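Local coordinates for porin protein associated with imipenem resistance (Acinetobacter baumannii, PDB 4FUV), which is an eight-stranded outer-membrane beta-barrel protein associated with imipenem resistance that probably takes part in the uptake of ornithine and imipenem, at residues A170-N175 with Y211-V216; Y66-D71 with Y108-N113; N123-I128 with A186-D191; G94-A99 with F165-A170. All coordinates share one frame; numbering follows the deposited sequence.

Interaction 1: residues A170-N175 with Y211-V216; sequences AYYTGN and YKWLPV. With C8E ((hydroxyethyloxy)tri(ethyloxy)octane), chain D; C8E ((hydroxyethyloxy)tri(ethyloxy)octane), chain K; C8E ((hydroxyethyloxy)tri(ethyloxy)octane), chain J.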
# COMPACT_ATOMS: atom_id res chain seq x y z
N ALA A 170 16.99 -15.37 13.51
CA ALA A 170 16.11 -15.35 14.67
C ALA A 170 16.71 -16.11 15.84
O ALA A 170 17.39 -17.12 15.65
CB ALA A 170 14.72 -15.93 14.30
N TYR A 171 16.47 -15.60 17.04
CA TYR A 171 16.85 -16.29 18.26
C TYR A 171 15.64 -17.06 18.74
O TYR A 171 14.52 -16.56 18.69
CB TYR A 171 17.28 -15.28 19.33
CG TYR A 171 18.52 -14.48 18.97
CD1 TYR A 171 19.79 -15.01 19.14
CD2 TYR A 171 18.42 -13.18 18.49
CE1 TYR A 171 20.94 -14.27 18.82
CE2 TYR A 171 19.55 -12.44 18.16
CZ TYR A 171 20.80 -12.99 18.34
OH TYR A 171 21.91 -12.23 18.02
N TYR A 172 15.84 -18.29 19.19
CA TYR A 172 14.79 -19.01 19.87
C TYR A 172 14.84 -18.59 21.33
O TYR A 172 15.72 -19.02 22.08
CB TYR A 172 14.98 -20.52 19.75
CG TYR A 172 14.05 -21.33 20.65
CD1 TYR A 172 12.67 -21.15 20.60
CD2 TYR A 172 14.56 -22.27 21.53
CE1 TYR A 172 11.82 -21.91 21.42
CE2 TYR A 172 13.72 -23.03 22.34
CZ TYR A 172 12.36 -22.84 22.29
OH TYR A 172 11.54 -23.59 23.10
N THR A 173 13.89 -17.75 21.72
CA THR A 173 13.88 -17.14 23.04
C THR A 173 12.76 -17.64 23.95
O THR A 173 12.80 -17.43 25.17
CB THR A 173 13.68 -15.63 22.90
OG1 THR A 173 12.49 -15.39 22.14
CG2 THR A 173 14.86 -15.03 22.15
N GLY A 174 11.76 -18.28 23.36
CA GLY A 174 10.51 -18.51 24.07
C GLY A 174 9.76 -17.20 24.10
O GLY A 174 10.32 -16.15 23.75
N ASN A 175 8.49 -17.22 24.51
CA ASN A 175 7.71 -15.99 24.60
C ASN A 175 8.33 -14.98 25.56
O ASN A 175 8.82 -15.35 26.62
CB ASN A 175 6.28 -16.27 25.05
CG ASN A 175 5.54 -17.15 24.08
OD1 ASN A 175 5.60 -18.37 24.16
ND2 ASN A 175 4.83 -16.54 23.15
N TYR A 211 5.54 -16.01 18.71
CA TYR A 211 6.32 -15.11 19.55
C TYR A 211 7.44 -15.80 20.33
O TYR A 211 8.06 -15.20 21.20
CB TYR A 211 5.41 -14.32 20.47
CG TYR A 211 4.55 -13.34 19.71
CD1 TYR A 211 5.06 -12.11 19.34
CD2 TYR A 211 3.26 -13.66 19.34
CE1 TYR A 211 4.30 -11.21 18.63
CE2 TYR A 211 2.48 -12.76 18.63
CZ TYR A 211 3.01 -11.54 18.28
OH TYR A 211 2.26 -10.63 17.57
N LYS A 212 7.70 -17.07 20.01
CA LYS A 212 8.77 -17.79 20.68
C LYS A 212 10.13 -17.55 20.02
O LYS A 212 11.14 -18.06 20.51
CB LYS A 212 8.45 -19.27 20.74
CG LYS A 212 7.25 -19.54 21.66
CD LYS A 212 6.74 -20.95 21.54
CE LYS A 212 5.44 -21.11 22.30
NZ LYS A 212 5.75 -21.32 23.72
N TRP A 213 10.13 -16.77 18.94
CA TRP A 213 11.34 -16.40 18.21
C TRP A 213 11.48 -14.89 18.20
O TRP A 213 10.50 -14.17 18.02
CB TRP A 213 11.25 -16.91 16.76
CG TRP A 213 11.07 -18.37 16.70
CD1 TRP A 213 9.89 -19.06 16.79
CD2 TRP A 213 12.10 -19.36 16.55
NE1 TRP A 213 10.12 -20.41 16.70
CE2 TRP A 213 11.47 -20.62 16.55
CE3 TRP A 213 13.49 -19.29 16.41
CZ2 TRP A 213 12.19 -21.80 16.43
CZ3 TRP A 213 14.19 -20.46 16.29
CH2 TRP A 213 13.54 -21.70 16.29
N LEU A 214 12.70 -14.41 18.39
CA LEU A 214 13.01 -13.00 18.21
C LEU A 214 13.71 -12.85 16.87
O LEU A 214 14.87 -13.27 16.72
CB LEU A 214 13.91 -12.49 19.34
CG LEU A 214 14.43 -11.06 19.22
CD1 LEU A 214 13.27 -10.06 19.24
CD2 LEU A 214 15.47 -10.71 20.32
N PRO A 215 13.02 -12.25 15.88
CA PRO A 215 13.59 -12.06 14.54
C PRO A 215 14.62 -10.94 14.56
O PRO A 215 14.50 -10.01 15.36
CB PRO A 215 12.38 -11.65 13.69
CG PRO A 215 11.16 -11.89 14.56
CD PRO A 215 11.64 -11.75 15.96
N VAL A 216 15.63 -11.03 13.70
CA VAL A 216 16.72 -10.05 13.70
C VAL A 216 17.05 -9.63 12.28
O VAL A 216 17.16 -10.46 11.38
CB VAL A 216 18.01 -10.66 14.29
CG1 VAL A 216 19.08 -9.58 14.43
CG2 VAL A 216 17.72 -11.28 15.64
C1 C8E D . 18.30 -5.40 5.57
C2 C8E D . 18.17 -6.66 6.42
C3 C8E D . 16.81 -6.69 7.12
C5 C8E D . 14.02 -8.33 10.29
C6 C8E D . 12.95 -8.88 11.23
C7 C8E D . 12.06 -7.77 11.79
C8 C8E D . 12.56 -7.21 13.12
O9 C8E D . 11.52 -7.13 14.08
C10 C8E D . 12.02 -7.00 15.39
C11 C8E D . 10.92 -6.58 16.37
O12 C8E D . 10.42 -7.72 17.04
C13 C8E D . 9.91 -7.47 18.33
C14 C8E D . 9.47 -8.81 18.90
O15 C8E D . 9.28 -9.67 17.80
C16 C8E D . 8.03 -10.32 17.77
C17 C8E D . 8.12 -11.54 16.85
O18 C8E D . 7.19 -11.39 15.80
C8 C8E K . 17.77 -23.14 16.83
O9 C8E K . 16.70 -23.94 17.33
C10 C8E K . 17.03 -24.58 18.55
C11 C8E K . 15.85 -25.42 19.03
O12 C8E K . 16.33 -26.46 19.86
C13 C8E K . 16.52 -26.03 21.20
O15 C8E K . 17.51 -24.56 23.85
C16 C8E K . 17.64 -23.43 24.69
C17 C8E K . 16.63 -22.39 24.20
O18 C8E K . 16.35 -21.46 25.22
C19 C8E K . 15.13 -20.79 24.96
C20 C8E K . 13.96 -21.66 25.42
O21 C8E K . 13.08 -20.93 26.25
C8 C8E J . 15.73 -18.48 10.72
O9 C8E J . 15.62 -17.19 10.14
C10 C8E J . 15.50 -17.26 8.73
C11 C8E J . 14.70 -16.05 8.23
O18 C8E J . 10.61 -16.76 13.01
C19 C8E J . 10.28 -18.08 12.67
C20 C8E J . 11.58 -18.76 12.27
O21 C8E J . 11.97 -19.61 13.32

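Interaction 2: residues Y66-D71 with Y108-N113; sequences YDLDMD and YDLTRN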
# COMPACT_ATOMS: atom_id res chain seq x y z
N TYR A 66 2.44 6.58 17.01
CA TYR A 66 3.20 5.55 17.72
C TYR A 66 4.47 6.13 18.32
O TYR A 66 5.09 7.03 17.75
CB TYR A 66 3.51 4.38 16.79
CG TYR A 66 2.27 3.67 16.30
CD1 TYR A 66 1.56 4.14 15.20
CD2 TYR A 66 1.80 2.53 16.94
CE1 TYR A 66 0.43 3.50 14.75
CE2 TYR A 66 0.67 1.87 16.50
CZ TYR A 66 -0.02 2.37 15.41
OH TYR A 66 -1.16 1.74 14.96
N ASP A 67 4.84 5.63 19.50
CA ASP A 67 6.09 6.00 20.16
C ASP A 67 6.80 4.71 20.55
O ASP A 67 6.23 3.86 21.24
CB ASP A 67 5.83 6.85 21.41
CG ASP A 67 5.06 8.13 21.11
OD1 ASP A 67 5.23 8.69 20.00
OD2 ASP A 67 4.28 8.58 21.98
N LEU A 68 8.05 4.56 20.12
CA LEU A 68 8.81 3.34 20.38
C LEU A 68 10.09 3.61 21.18
O LEU A 68 10.94 4.41 20.77
CB LEU A 68 9.17 2.66 19.06
CG LEU A 68 9.42 1.15 18.97
CD1 LEU A 68 9.82 0.80 17.55
CD2 LEU A 68 10.48 0.65 19.93
N ASP A 69 10.22 2.94 22.32
CA ASP A 69 11.47 2.90 23.05
C ASP A 69 12.03 1.48 22.99
O ASP A 69 11.28 0.50 23.04
CB ASP A 69 11.28 3.34 24.50
CG ASP A 69 10.92 4.81 24.62
OD1 ASP A 69 11.39 5.61 23.79
OD2 ASP A 69 10.16 5.17 25.55
N MET A 70 13.34 1.37 22.85
CA MET A 70 13.98 0.07 22.77
C MET A 70 15.34 0.12 23.45
O MET A 70 16.13 1.01 23.21
CB MET A 70 14.12 -0.38 21.32
CG MET A 70 14.85 -1.71 21.14
SD MET A 70 14.96 -2.28 19.43
CE MET A 70 16.32 -1.29 18.80
N ASP A 71 15.60 -0.86 24.31
CA ASP A 71 16.87 -0.95 25.01
C ASP A 71 17.44 -2.35 24.78
O ASP A 71 16.77 -3.34 25.01
CB ASP A 71 16.67 -0.67 26.50
CG ASP A 71 17.97 -0.61 27.27
OD1 ASP A 71 19.04 -0.46 26.65
OD2 ASP A 71 17.91 -0.71 28.52
N TYR A 108 11.27 -3.64 24.83
CA TYR A 108 10.48 -2.81 23.93
C TYR A 108 9.35 -2.14 24.72
O TYR A 108 8.70 -2.76 25.56
CB TYR A 108 9.94 -3.67 22.79
CG TYR A 108 11.03 -4.41 22.04
CD1 TYR A 108 11.49 -5.65 22.47
CD2 TYR A 108 11.62 -3.86 20.91
CE1 TYR A 108 12.51 -6.33 21.77
CE2 TYR A 108 12.62 -4.52 20.22
CZ TYR A 108 13.07 -5.76 20.65
OH TYR A 108 14.08 -6.40 19.95
N ASP A 109 9.13 -0.85 24.46
CA ASP A 109 8.03 -0.12 25.07
C ASP A 109 7.32 0.68 23.97
O ASP A 109 7.76 1.78 23.62
CB ASP A 109 8.54 0.81 26.17
CG ASP A 109 7.42 1.62 26.83
OD1 ASP A 109 7.08 2.70 26.31
OD2 ASP A 109 6.88 1.16 27.86
N LEU A 110 6.24 0.12 23.44
CA LEU A 110 5.49 0.73 22.34
C LEU A 110 4.19 1.36 22.83
O LEU A 110 3.41 0.73 23.54
CB LEU A 110 5.16 -0.33 21.29
CG LEU A 110 4.26 0.15 20.16
CD1 LEU A 110 4.99 1.17 19.28
CD2 LEU A 110 3.78 -1.02 19.34
N THR A 111 3.94 2.60 22.44
CA THR A 111 2.72 3.31 22.82
C THR A 111 1.95 3.79 21.60
O THR A 111 2.49 4.51 20.76
CB THR A 111 3.04 4.50 23.70
OG1 THR A 111 3.57 4.04 24.94
CG2 THR A 111 1.79 5.32 23.95
N ARG A 112 0.70 3.38 21.48
CA ARG A 112 -0.16 3.87 20.41
C ARG A 112 -1.15 4.90 20.96
O ARG A 112 -1.93 4.60 21.87
CB ARG A 112 -0.89 2.73 19.72
CG ARG A 112 -2.03 3.17 18.80
CD ARG A 112 -2.71 1.96 18.17
NE ARG A 112 -3.46 2.31 16.97
CZ ARG A 112 -3.95 1.42 16.10
NH1 ARG A 112 -3.77 0.12 16.31
NH2 ARG A 112 -4.62 1.83 15.03
N ASN A 113 -1.12 6.10 20.40
CA ASN A 113 -2.06 7.15 20.76
C ASN A 113 -3.13 7.31 19.68
O ASN A 113 -2.84 7.69 18.55
CB ASN A 113 -1.32 8.48 20.98
CG ASN A 113 -0.10 8.31 21.87
OD1 ASN A 113 1.05 8.44 21.40
ND2 ASN A 113 -0.33 8.02 23.14

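Interaction 3: residues N123-I128 with A186-D191; sequences NNQDFI and AVTTGD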
# COMPACT_ATOMS: atom_id res chain seq x y z
N ASN A 123 -6.80 -7.13 18.93
CA ASN A 123 -7.15 -8.55 18.90
C ASN A 123 -8.22 -8.87 17.84
O ASN A 123 -9.18 -9.59 18.11
CB ASN A 123 -7.61 -9.01 20.28
CG ASN A 123 -7.71 -10.52 20.41
OD1 ASN A 123 -6.81 -11.24 19.97
ND2 ASN A 123 -8.80 -11.00 21.00
N ASN A 124 -8.05 -8.32 16.64
CA ASN A 124 -8.96 -8.59 15.51
C ASN A 124 -10.38 -8.09 15.73
O ASN A 124 -11.33 -8.59 15.12
CB ASN A 124 -8.97 -10.09 15.15
CG ASN A 124 -7.59 -10.60 14.80
OD1 ASN A 124 -6.80 -9.90 14.18
ND2 ASN A 124 -7.28 -11.82 15.22
N GLN A 125 -10.52 -7.09 16.59
CA GLN A 125 -11.80 -6.44 16.81
C GLN A 125 -11.63 -4.94 16.62
O GLN A 125 -10.63 -4.35 17.06
CB GLN A 125 -12.36 -6.75 18.20
CG GLN A 125 -13.72 -6.12 18.45
CD GLN A 125 -14.33 -6.51 19.79
OE1 GLN A 125 -14.21 -7.65 20.23
NE2 GLN A 125 -15.00 -5.55 20.43
N ASP A 126 -12.59 -4.33 15.93
CA ASP A 126 -12.55 -2.89 15.69
C ASP A 126 -13.15 -2.13 16.86
O ASP A 126 -14.16 -2.55 17.43
CB ASP A 126 -13.31 -2.55 14.41
CG ASP A 126 -12.65 -3.13 13.16
OD1 ASP A 126 -11.40 -3.24 13.13
OD2 ASP A 126 -13.37 -3.48 12.22
N PHE A 127 -12.50 -1.01 17.20
CA PHE A 127 -12.95 -0.10 18.24
C PHE A 127 -12.86 1.32 17.71
O PHE A 127 -12.10 1.60 16.79
CB PHE A 127 -12.06 -0.21 19.49
CG PHE A 127 -12.20 -1.51 20.23
CD1 PHE A 127 -11.46 -2.62 19.85
CD2 PHE A 127 -13.04 -1.61 21.33
CE1 PHE A 127 -11.58 -3.81 20.54
CE2 PHE A 127 -13.16 -2.79 22.03
CZ PHE A 127 -12.42 -3.91 21.63
N ILE A 128 -13.64 2.23 18.30
CA ILE A 128 -13.54 3.64 17.96
C ILE A 128 -13.34 4.44 19.24
O ILE A 128 -14.17 4.37 20.16
CB ILE A 128 -14.80 4.16 17.24
CG1 ILE A 128 -14.78 3.72 15.76
CG2 ILE A 128 -14.88 5.68 17.32
CD1 ILE A 128 -16.10 4.02 15.01
N ALA A 186 -13.76 3.50 24.57
CA ALA A 186 -14.01 3.25 23.16
C ALA A 186 -15.36 2.57 22.98
O ALA A 186 -15.84 1.87 23.87
CB ALA A 186 -12.90 2.39 22.59
N VAL A 187 -15.98 2.79 21.83
CA VAL A 187 -17.20 2.08 21.48
C VAL A 187 -16.86 0.93 20.55
O VAL A 187 -15.82 0.96 19.88
CB VAL A 187 -18.23 2.99 20.81
CG1 VAL A 187 -18.56 4.16 21.73
CG2 VAL A 187 -17.68 3.50 19.47
N THR A 188 -17.75 -0.06 20.47
CA THR A 188 -17.49 -1.25 19.67
C THR A 188 -18.78 -2.04 19.50
O THR A 188 -19.75 -1.77 20.19
CB THR A 188 -16.45 -2.13 20.38
OG1 THR A 188 -15.87 -3.05 19.45
CG2 THR A 188 -17.08 -2.90 21.57
N THR A 189 -18.82 -3.00 18.58
CA THR A 189 -19.97 -3.88 18.50
C THR A 189 -19.52 -5.32 18.55
O THR A 189 -20.33 -6.23 18.43
CB THR A 189 -20.84 -3.67 17.25
OG1 THR A 189 -20.02 -3.77 16.08
CG2 THR A 189 -21.53 -2.29 17.29
N GLY A 190 -18.23 -5.53 18.75
CA GLY A 190 -17.69 -6.87 18.82
C GLY A 190 -17.92 -7.51 20.17
O GLY A 190 -18.49 -6.91 21.08
N ASP A 191 -17.43 -8.73 20.30
CA ASP A 191 -17.66 -9.56 21.48
C ASP A 191 -16.94 -9.07 22.74
O ASP A 191 -17.45 -9.20 23.85
CB ASP A 191 -17.22 -10.99 21.17
CG ASP A 191 -18.27 -12.00 21.54
OD1 ASP A 191 -19.23 -12.17 20.76
OD2 ASP A 191 -18.13 -12.63 22.61
O HOH W 1 -16.79 -3.76 16.55

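Interaction 4: residues G94-A99 with F165-A170; sequences GLYVAA and FGEVGA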
# COMPACT_ATOMS: atom_id res chain seq x y z
N GLY A 94 30.44 -13.99 -0.35
CA GLY A 94 29.74 -13.24 0.68
C GLY A 94 28.53 -13.93 1.28
O GLY A 94 27.99 -13.47 2.31
N LEU A 95 28.09 -15.03 0.68
CA LEU A 95 26.89 -15.72 1.18
C LEU A 95 27.20 -16.67 2.35
O LEU A 95 28.10 -17.52 2.25
CB LEU A 95 26.19 -16.47 0.04
CG LEU A 95 25.58 -15.62 -1.07
CD1 LEU A 95 25.24 -16.52 -2.27
CD2 LEU A 95 24.33 -14.91 -0.57
N TYR A 96 26.48 -16.54 3.45
CA TYR A 96 26.77 -17.41 4.59
C TYR A 96 25.54 -17.78 5.42
O TYR A 96 24.56 -17.05 5.44
CB TYR A 96 27.86 -16.82 5.50
CG TYR A 96 27.48 -15.55 6.26
CD1 TYR A 96 27.63 -14.30 5.67
CD2 TYR A 96 26.99 -15.60 7.57
CE1 TYR A 96 27.31 -13.13 6.36
CE2 TYR A 96 26.66 -14.43 8.27
CZ TYR A 96 26.83 -13.20 7.65
OH TYR A 96 26.50 -12.03 8.29
N VAL A 97 25.63 -18.91 6.11
CA VAL A 97 24.66 -19.25 7.14
C VAL A 97 25.33 -19.09 8.49
O VAL A 97 26.47 -19.54 8.70
CB VAL A 97 24.09 -20.69 6.97
CG1 VAL A 97 25.20 -21.68 6.81
CG2 VAL A 97 23.20 -21.08 8.16
N ALA A 98 24.63 -18.40 9.38
CA ALA A 98 25.08 -18.14 10.75
C ALA A 98 24.35 -19.06 11.73
O ALA A 98 23.12 -19.17 11.71
CB ALA A 98 24.81 -16.68 11.13
N ALA A 99 25.11 -19.69 12.61
CA ALA A 99 24.54 -20.51 13.65
C ALA A 99 25.33 -20.26 14.92
O ALA A 99 26.56 -20.29 14.91
CB ALA A 99 24.59 -21.95 13.28
N PHE A 165 27.53 -5.66 4.59
CA PHE A 165 26.73 -6.86 4.76
C PHE A 165 25.32 -6.59 5.24
O PHE A 165 25.01 -5.50 5.72
CB PHE A 165 27.43 -7.84 5.70
CG PHE A 165 27.20 -7.56 7.16
CD1 PHE A 165 27.99 -6.62 7.83
CD2 PHE A 165 26.22 -8.23 7.86
CE1 PHE A 165 27.78 -6.36 9.18
CE2 PHE A 165 26.00 -7.99 9.20
CZ PHE A 165 26.78 -7.04 9.87
N GLY A 166 24.46 -7.59 5.08
CA GLY A 166 23.16 -7.61 5.74
C GLY A 166 23.01 -9.00 6.32
O GLY A 166 23.60 -9.94 5.81
N GLU A 167 22.23 -9.13 7.39
CA GLU A 167 22.00 -10.44 7.98
C GLU A 167 20.59 -10.51 8.54
O GLU A 167 20.11 -9.56 9.20
CB GLU A 167 23.01 -10.72 9.10
CG GLU A 167 22.97 -12.16 9.63
CD GLU A 167 23.99 -12.43 10.75
OE1 GLU A 167 25.20 -12.21 10.52
OE2 GLU A 167 23.57 -12.86 11.85
N VAL A 168 19.93 -11.63 8.30
CA VAL A 168 18.61 -11.85 8.87
C VAL A 168 18.58 -13.22 9.53
O VAL A 168 19.09 -14.20 8.99
CB VAL A 168 17.47 -11.71 7.82
CG1 VAL A 168 17.55 -10.36 7.11
CG2 VAL A 168 17.52 -12.84 6.80
N GLY A 169 18.02 -13.28 10.74
CA GLY A 169 17.86 -14.54 11.42
C GLY A 169 16.85 -14.47 12.55
O GLY A 169 15.97 -13.59 12.58
N ALA A 170 16.99 -15.37 13.51
CA ALA A 170 16.11 -15.35 14.67
C ALA A 170 16.71 -16.11 15.84
O ALA A 170 17.39 -17.12 15.65
CB ALA A 170 14.72 -15.93 14.30

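Interaction 1: residues A170-N175 with Y211-V216
Tyr171 and Leu214 form an antiparallel hydrogen-bonded pair, with both backbone bonds (Tyr171 N to Leu214 O and Leu214 N to Tyr171 O) measuring 2.8 Å. The strand directions differ by 162°. Beyond Tyr172 the ladder gives way to a turn in which one carbonyl serves two donors: Lys212 O accepts from Thr173 N at 3.0 Å and from Gly174 N at 2.9 Å, the two N-H groups coming from one side of the carbonyl plane.

One polar side-chain bond closes this end. Lys212 bends at its last torsion and brings NZ to 3.0 Å from Asn175 OD1, nearly along the C=O axis. The ND2 of the same amide is held by Ile205 O and Asp208 O, so both ends of the Asn175 side chain are engaged.

Aromatic packing lies on the face bearing Ala170, Tyr172 and Trp213. Tyr172 CB sits over the indole, 4.0 Å from the centroid of the six-membered ring of Trp213, in a CH-pi contact. The two rings meet obliquely, planes 47° apart. With CG of Tyr172 anti to the backbone N (chi1 170°), the phenol ring passes Lys212 O and meets a detergent molecule. Another detergent places its O21 3.2 Å from CD2 of Trp213, over the other indole face.

On the inward face, Tyr171 CE2 touches Val216 CG2 at 3.3 Å, and Tyr171 continues onto Ala102 and Leu104 across the barrel.

Two detergents against the Tyr172/Trp213 face and a third along Pro215 and Tyr211, touching Leu214, are consistent with a membrane-facing aromatic patch, as in the girdles of outer-membrane barrels.

Interaction 2: residues Y66-D71 with Y108-N113
Tyr66 and Arg112 run out alongside each other, and the tyrosine hydroxyl is set over the guanidinium face: Tyr66 OH is 3.0 Å from Arg112 CZ. The angles to NE, NH1 and NH2 are too poor for hydrogen bonding, so this is close packing over a flat group, while Arg112 NE bonds to Ser64 OG. The ring also covers the arginine stem, with Tyr66 CE2 3.7 Å from Arg112 CB. At the far end of the same face Met70 SD comes to 3.3 Å from Tyr108 CE2, an oblique Met-aromatic contact.

Between these two close pairs the packing is slacker. Leu110 is exposed, and its CD1 reaches Tyr66 CD2 at 4.2 Å, at the ring edge, and Leu68 CB at 4.4 Å. The acidic face has no direct side-chain bond between Asp69 and Asp109: Asp69 OD2 and Asp109 OD1 stand 4.0 Å apart with carboxylate planes only 20° from parallel, a repulsion probably eased by Ser54 OG, which bonds Asp69 OD1.

Two antiparallel hydrogen-bonded pairs, Asp67 with Thr111 and Asp69 with Asp109, fix the register, the strand directions differing by 171°. In the barrel wall, strand 42-56 continues the sheet beyond Met70 and strand 134-144 beyond Tyr108.

Interaction 3: residues N123-I128 with A186-D191
Thr188 OG1 is gripped from several sides: it donates to Asp126 O at 2.7 Å, accepts from Gln125 NE2 at 2.8 Å, and takes a weak third bond from Gly190 N. Thr188 follows the Ile128-Val187 pair, where the hairpin of strands 119-122 and 125-129 adds onto strand 177-187.

The bond to Asp126 O lies in the carbonyl plane, and the one from Gln125 lies nearly in the amide plane (10° out of it). CG of Gln125 is anti to the backbone N (chi1 -179°) and the chain stays extended, which carries the amide across Thr188 at about a right angle and past Gly190, whose CA is 3.4 Å from NE2. Gln192 O also accepts from NE2, so two acceptors fix the amide. Asp126 O is further held by a water donating at 3.0 Å, which accepts from Thr189 N.

Only Ile128 and Val187 make a regular hydrogen-bonded pair: Ile128 N to Val187 O is 3.0 Å and Val187 N to Ile128 O 2.9 Å. Thr189 of the second subunit packs on both side chains, and Asp126 forms salt bridges with Arg121 of its own chain (OD1) and Arg118 of the second subunit (OD2), against which this part of the hairpin lies.

Over one face of the Phe127 ring, Thr188 OG1 sits offset toward the rim, while Thr188 CB lies 3.6 Å from CD2 of that phenylalanine.

Interaction 4: residues G94-A99 with F165-A170
Tyr96 OH donates to Glu167 OE1 over 2.6 Å, a short bond and the sole hydrogen bond between the two segments. The carboxylate oxygen lies at the edge of the phenol ring, in its plane, while the hydroxyl meets OE1 on the anti side. Ring and carboxylate planes are almost perpendicular, 87° apart. Around this pair the contacts are light: Phe165 CD2 is 3.8 Å from Tyr96 OH, and Ala98 CB is 4.1 Å from Glu167 OE2.

The two strands are not bonded neighbours. Their axes come no nearer than 8.6 Å and are inclined at 36°, with strand 147-154 between them in the wall of the beta-barrel, so the tyrosine and glutamate meet over the intervening strand, probably on the inner side of the barrel wall. Tyr96 spans the gap because CG sits between the backbone N and the carbonyl carbon (chi1 67°), and Glu167 answers with an extended chain.

In the second shell, Tyr149 OH from the intervening strand hydrogen-bonds Glu167 OE2, so both carboxylate oxygens are engaged and the group's rotation is constrained. Arg22 packs on Tyr96, Phe165 and Glu167, and Lys218 on Phe165 and Glu167; their positive charge may help to stabilise the carboxylate.

In the fold
Interactions 1, 2 and 4 lie in the barrel wall and its extension; interaction 3 lies on the hairpin at the far end. Along the chain, interaction 2 opens first, interaction 4 opens before it closes, and interaction 3 opens before interaction 4 ends at Ala170, where interaction 1 begins. Interactions 1 and 4 therefore share strand 162-172; their centres are 16 Å apart, and Val216 N to Gly169 O (2.8 Å) is a probable hydrogen bond. Interactions 2 and 4 share strand 95-114, centres 27 Å apart, while Leu214 CD1 and Tyr108 OH join interactions 1 and 2. Interaction 3, 41 Å between centres from interaction 4, sits beyond the part of the wall where the detergents bind, consistent with an extension outside the membrane.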